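Local coordinates for protein phosphoacetylglucosamine mutase (Aspergillus lentulus, PDB 5O9X) that catalyses the interconversion of N-acetylglucosamine 6-phosphate and N-acetylglucosamine 1-phosphate, a step on the route to UDP-N-acetylglucosamine, at residues K8-A13 against V42-G47; L15-P20 against I142-A147. The protein carries 1 engineered substitution. All blocks are in the same frame, centred on the assembly; numbering follows the deposited sequence.

Contact 1: residues K8-A13 against V42-G47; sequences KAISDA and VVYAVG
Y44 reaches across from 42-47 and puts its hydroxyl against I10 and A13. Its CB leaves the backbone toward 8-13. CG is anti to the backbone N (chi1 -172°), which carries the ring straight out from its own helix. CE1 packs on A13 CB at 3.8 Å, while CE2, across the ring from it, lies 4.0 Å from I10 O. CZ is shared by the two, 3.7 Å from I10 O and 3.9 Å from A13 CB; both approach obliquely on the same side of the ring plane.

The two segments run nearly antiparallel, at 167°, with their axes 12.0 Å apart. This large gap is bridged by the length of one tyrosine. Helix 40-56 lies against the sheet of the alpha/beta/alpha domain I of the phosphohexomutase fold: V42, V43 and V46 touch its strands. Helix 4-14 is a further layer outside it, where I10 also packs on I107 and Y111 of helix 107-118.

At the tip, Y44 OH donates a hydrogen bond to I10 O, 2.7 Å away. The donor lies in the carbonyl plane, on a lone pair, with a C=O...O angle of 120°. A13 CB crowds the same hydroxyl at 3.2 Å, and I10 CG2 is a looser neighbour.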
loop_
_atom_site.group_PDB
_atom_site.type_symbol
_atom_site.label_atom_id
_atom_site.label_comp_id
_atom_site.label_asym_id
_atom_site.label_seq_id
_atom_site.Cartn_x
_atom_site.Cartn_y
_atom_site.Cartn_z
ATOM N N LYS A 8 -10.943 31.635 16.072
ATOM C CA LYS A 8 -9.967 32.164 17.024
ATOM C C LYS A 8 -9.021 31.059 17.540
ATOM O O LYS A 8 -7.809 31.243 17.539
ATOM C CB LYS A 8 -10.668 32.870 18.210
ATOM C CG LYS A 8 -9.749 33.408 19.311
ATOM C CD LYS A 8 -9.034 34.700 18.899
ATOM C CE LYS A 8 -8.690 35.575 20.095
ATOM N NZ LYS A 8 -8.061 34.809 21.206
ATOM N N ALA A 9 -9.586 29.937 17.992
ATOM C CA ALA A 9 -8.771 28.814 18.442
ATOM C C ALA A 9 -7.851 28.319 17.296
ATOM O O ALA A 9 -6.700 27.999 17.577
ATOM C CB ALA A 9 -9.627 27.695 19.029
ATOM N N ILE A 10 -8.322 28.354 16.033
ATOM C CA ILE A 10 -7.471 27.975 14.854
ATOM C C ILE A 10 -6.197 28.837 14.740
ATOM O O ILE A 10 -5.083 28.296 14.671
ATOM C CB ILE A 10 -8.280 27.813 13.552
ATOM C CG1 ILE A 10 -9.217 26.617 13.675
ATOM C CG2 ILE A 10 -7.397 27.672 12.305
ATOM C CD1 ILE A 10 -10.267 26.529 12.587
ATOM N N SER A 11 -6.342 30.167 14.823
ATOM C CA SER A 11 -5.205 31.071 14.693
ATOM C C SER A 11 -4.329 31.068 15.942
ATOM O O SER A 11 -3.097 31.158 15.857
ATOM C CB SER A 11 -5.695 32.489 14.354
ATOM O OG SER A 11 -6.640 32.901 15.330
ATOM N N ASP A 12 -4.964 30.959 17.106
ATOM C CA ASP A 12 -4.243 30.806 18.359
ATOM C C ASP A 12 -3.315 29.557 18.399
ATOM O O ASP A 12 -2.163 29.644 18.814
ATOM C CB ASP A 12 -5.249 30.745 19.504
ATOM C CG ASP A 12 -5.664 32.141 20.011
ATOM O OD1 ASP A 12 -5.885 33.079 19.193
ATOM O OD2 ASP A 12 -5.772 32.264 21.245
ATOM N N ALA A 13 -3.832 28.410 17.955
ATOM C CA ALA A 13 -3.076 27.158 18.004
ATOM C C ALA A 13 -1.943 27.179 16.954
ATOM O O ALA A 13 -0.811 26.809 17.265
ATOM C CB ALA A 13 -4.020 25.960 17.830
ATOM N N VAL A 42 2.197 21.363 8.313
ATOM C CA VAL A 42 1.540 20.435 7.399
ATOM C C VAL A 42 0.507 19.585 8.149
ATOM O O VAL A 42 -0.649 19.475 7.737
ATOM C CB VAL A 42 2.563 19.501 6.679
ATOM C CG1 VAL A 42 1.841 18.507 5.800
ATOM C CG2 VAL A 42 3.441 20.298 5.746
ATOM N N VAL A 43 0.957 18.954 9.218
ATOM C CA VAL A 43 0.126 18.102 10.032
ATOM C C VAL A 43 -1.037 18.938 10.630
ATOM O O VAL A 43 -2.187 18.454 10.747
ATOM C CB VAL A 43 1.018 17.399 11.119
ATOM C CG1 VAL A 43 0.167 16.661 12.137
ATOM C CG2 VAL A 43 2.020 16.428 10.410
ATOM N N TYR A 44 -0.695 20.148 11.077
ATOM C CA TYR A 44 -1.729 21.051 11.623
ATOM C C TYR A 44 -2.791 21.281 10.542
ATOM O O TYR A 44 -3.968 21.151 10.814
ATOM C CB TYR A 44 -1.088 22.389 12.042
ATOM C CG TYR A 44 -2.050 23.266 12.772
ATOM C CD1 TYR A 44 -2.369 23.006 14.098
ATOM C CD2 TYR A 44 -2.733 24.276 12.088
ATOM C CE1 TYR A 44 -3.311 23.782 14.770
ATOM C CE2 TYR A 44 -3.673 25.078 12.757
ATOM C CZ TYR A 44 -3.937 24.833 14.086
ATOM O OH TYR A 44 -4.886 25.602 14.739
ATOM N N ALA A 45 -2.367 21.578 9.317
ATOM C CA ALA A 45 -3.276 21.736 8.166
ATOM C C ALA A 45 -4.147 20.496 7.916
ATOM O O ALA A 45 -5.393 20.566 7.665
ATOM C CB ALA A 45 -2.467 22.043 6.912
ATOM N N VAL A 46 -3.490 19.336 7.987
ATOM C CA VAL A 46 -4.231 18.081 7.834
ATOM C C VAL A 46 -5.333 17.872 8.912
ATOM O O VAL A 46 -6.392 17.313 8.600
ATOM C CB VAL A 46 -3.253 16.861 7.746
ATOM C CG1 VAL A 46 -4.035 15.557 7.760
ATOM C CG2 VAL A 46 -2.456 16.931 6.433
ATOM N N GLY A 47 -5.072 18.327 10.149
ATOM C CA GLY A 47 -6.091 18.218 11.222
ATOM C C GLY A 47 -7.329 19.068 10.814
ATOM O O GLY A 47 -8.472 18.649 10.932
#

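Contact 2: residues L15-P20 against I142-A147; sequences LQYAKP and IGVLSA. Unlike the reference sequence in segment 142-147: I142 (reference Val).
The ring of Y17 lies between Q16 and V144. On one face, Q16 CB sits 3.8 Å above the plane, over the ring centre. The Q16 side chain is poorly ordered, so this cover is less certain. On the opposite face, V144 CG1 makes an off-centre CH-pi contact, 4.3 Å from the centroid and 29° off the ring normal. CG1 is displaced toward the hydroxyl end, close to CZ and CE2. V144 CG2 approaches obliquely from the CE1 side, at 3.9 Å from Y17 CE1. The two methyls of V144 thus sit astride CZ, and each is about equally far from it.

The phenol group runs past V144 onto the helix itself. Y17 OH lies 3.6 Å from V144 CA and also 3.6 Å from A147 CB. These are van der Waals contacts. The contact is apolar in character, and the hydroxyl rests on carbon atoms within these two segments.

Torsions explain the arrangement. Y17 CG stands beside its own backbone N and anti to the carbonyl carbon (chi1 -43°), which keeps the ring close to the preceding residue, Q16. V144 CG1 is anti to the backbone N, and both methyls are turned to the tyrosine.

Within 142-147, S146 OG donates to I142 O at 2.7 Å. S146 N grips the same oxygen from the other face of the carbonyl plane. I142 and L145 pack on F130 of strand 127-132, while L145 also touches V64.

The loop 15-20, which follows helix 4-14, is therefore laid on the outer side of helix 138-151. That helix connects the neighbouring parallel strands 127-132 and 155-161, a beta-alpha-beta crossover of the alpha/beta/alpha domain I.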
loop_
_atom_site.group_PDB
_atom_site.type_symbol
_atom_site.label_atom_id
_atom_site.label_comp_id
_atom_site.label_asym_id
_atom_site.label_seq_id
_atom_site.Cartn_x
_atom_site.Cartn_y
_atom_site.Cartn_z
ATOM N N LEU A 15 -0.221 29.665 16.031
ATOM C CA LEU A 15 0.826 30.552 16.586
ATOM C C LEU A 15 2.000 29.780 17.137
ATOM O O LEU A 15 3.104 30.311 17.208
ATOM C CB LEU A 15 0.267 31.489 17.707
ATOM C CG LEU A 15 0.232 33.036 17.556
ATOM C CD1 LEU A 15 -0.753 33.721 18.508
ATOM C CD2 LEU A 15 1.621 33.683 17.693
ATOM N N GLN A 16 1.766 28.527 17.530
ATOM C CA GLN A 16 2.807 27.701 18.138
ATOM C C GLN A 16 3.846 27.201 17.138
ATOM O O GLN A 16 4.906 26.680 17.524
ATOM C CB GLN A 16 2.170 26.517 18.836
ATOM C CG GLN A 16 1.314 26.891 20.028
ATOM C CD GLN A 16 1.717 26.064 21.231
ATOM O OE1 GLN A 16 2.663 26.409 21.950
ATOM N NE2 GLN A 16 1.020 24.946 21.442
ATOM N N TYR A 17 3.537 27.358 15.857
ATOM C CA TYR A 17 4.348 26.766 14.777
ATOM C C TYR A 17 4.881 27.840 13.846
ATOM O O TYR A 17 4.487 28.989 13.928
ATOM C CB TYR A 17 3.566 25.644 14.017
ATOM C CG TYR A 17 2.796 24.729 14.974
ATOM C CD1 TYR A 17 3.468 23.998 15.938
ATOM C CD2 TYR A 17 1.391 24.668 14.943
ATOM C CE1 TYR A 17 2.778 23.232 16.872
ATOM C CE2 TYR A 17 0.694 23.876 15.835
ATOM C CZ TYR A 17 1.392 23.159 16.794
ATOM O OH TYR A 17 0.719 22.377 17.693
ATOM N N ALA A 18 5.825 27.459 13.011
ATOM C CA ALA A 18 6.414 28.347 12.015
ATOM C C ALA A 18 6.560 27.525 10.744
ATOM O O ALA A 18 7.082 26.403 10.814
ATOM C CB ALA A 18 7.779 28.845 12.503
ATOM N N LYS A 19 6.076 28.039 9.605
ATOM C CA LYS A 19 6.321 27.407 8.309
ATOM C C LYS A 19 7.778 27.500 7.964
ATOM O O LYS A 19 8.390 28.544 8.210
ATOM C CB LYS A 19 5.563 28.077 7.178
ATOM C CG LYS A 19 4.090 27.832 7.202
ATOM C CD LYS A 19 3.460 28.406 5.966
ATOM C CE LYS A 19 3.218 27.333 4.938
ATOM N NZ LYS A 19 3.523 27.869 3.598
ATOM N N PRO A 20 8.355 26.424 7.383
ATOM C CA PRO A 20 9.727 26.545 6.882
ATOM C C PRO A 20 9.786 27.430 5.648
ATOM O O PRO A 20 8.913 27.346 4.764
ATOM C CB PRO A 20 10.117 25.083 6.521
ATOM C CG PRO A 20 8.835 24.346 6.384
ATOM C CD PRO A 20 7.832 25.043 7.257
ATOM N N ILE A 142 1.638 13.841 16.349
ATOM C CA ILE A 142 0.335 13.569 17.022
ATOM C C ILE A 142 -0.104 14.756 18.006
ATOM O O ILE A 142 -1.286 15.094 18.064
ATOM C CB ILE A 142 0.416 12.138 17.707
ATOM C CG1 ILE A 142 -0.147 11.045 16.801
ATOM C CG2 ILE A 142 -0.216 12.007 19.074
ATOM C CD1 ILE A 142 -0.359 11.371 15.383
ATOM N N GLY A 143 0.841 15.320 18.755
ATOM C CA GLY A 143 0.610 16.588 19.525
ATOM C C GLY A 143 0.035 17.693 18.655
ATOM O O GLY A 143 -0.942 18.358 19.030
ATOM N N VAL A 144 0.629 17.894 17.473
ATOM C CA VAL A 144 0.185 18.965 16.556
ATOM C C VAL A 144 -1.197 18.655 16.031
ATOM O O VAL A 144 -2.124 19.556 16.031
ATOM C CB VAL A 144 1.152 19.176 15.348
ATOM C CG1 VAL A 144 0.575 20.237 14.372
ATOM C CG2 VAL A 144 2.579 19.545 15.777
ATOM N N LEU A 145 -1.358 17.417 15.523
ATOM C CA LEU A 145 -2.674 16.943 15.090
ATOM C C LEU A 145 -3.787 17.170 16.137
ATOM O O LEU A 145 -4.914 17.691 15.811
ATOM C CB LEU A 145 -2.613 15.457 14.672
ATOM C CG LEU A 145 -3.850 14.848 14.049
ATOM C CD1 LEU A 145 -4.145 15.560 12.728
ATOM C CD2 LEU A 145 -3.536 13.350 13.776
ATOM N N SER A 146 -3.484 16.761 17.361
ATOM C CA SER A 146 -4.377 16.946 18.524
ATOM C C SER A 146 -4.733 18.418 18.744
ATOM O O SER A 146 -5.886 18.711 19.022
ATOM C CB SER A 146 -3.664 16.408 19.773
ATOM O OG SER A 146 -3.521 14.989 19.628
ATOM N N ALA A 147 -3.733 19.288 18.687
ATOM C CA ALA A 147 -3.915 20.745 18.733
ATOM C C ALA A 147 -4.871 21.282 17.666
ATOM O O ALA A 147 -5.766 22.057 18.042
ATOM C CB ALA A 147 -2.569 21.515 18.786
#

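In the fold
Contacts 1 and 2 are neighbours, with centres about 7 Å apart. Their segments alternate along the chain, so the N-terminal region is tied to two helices of domain I in turn. The two tyrosines meet: Y44 CD1 is 3.6 Å from Y17 CE2. V144 CG1 also lies 3.5 Å from Y44 N, and L145 CD1 is 3.6 Å from G47 CA, so the helices of 42-47 and 142-147 pack directly on each other. Both contacts lie on the flank of the molecule, about 28 Å and 27 Å from the chain centre to the contact centres. The bound glucose 1,6-bisphosphate sits in the cleft between the domains, away from both.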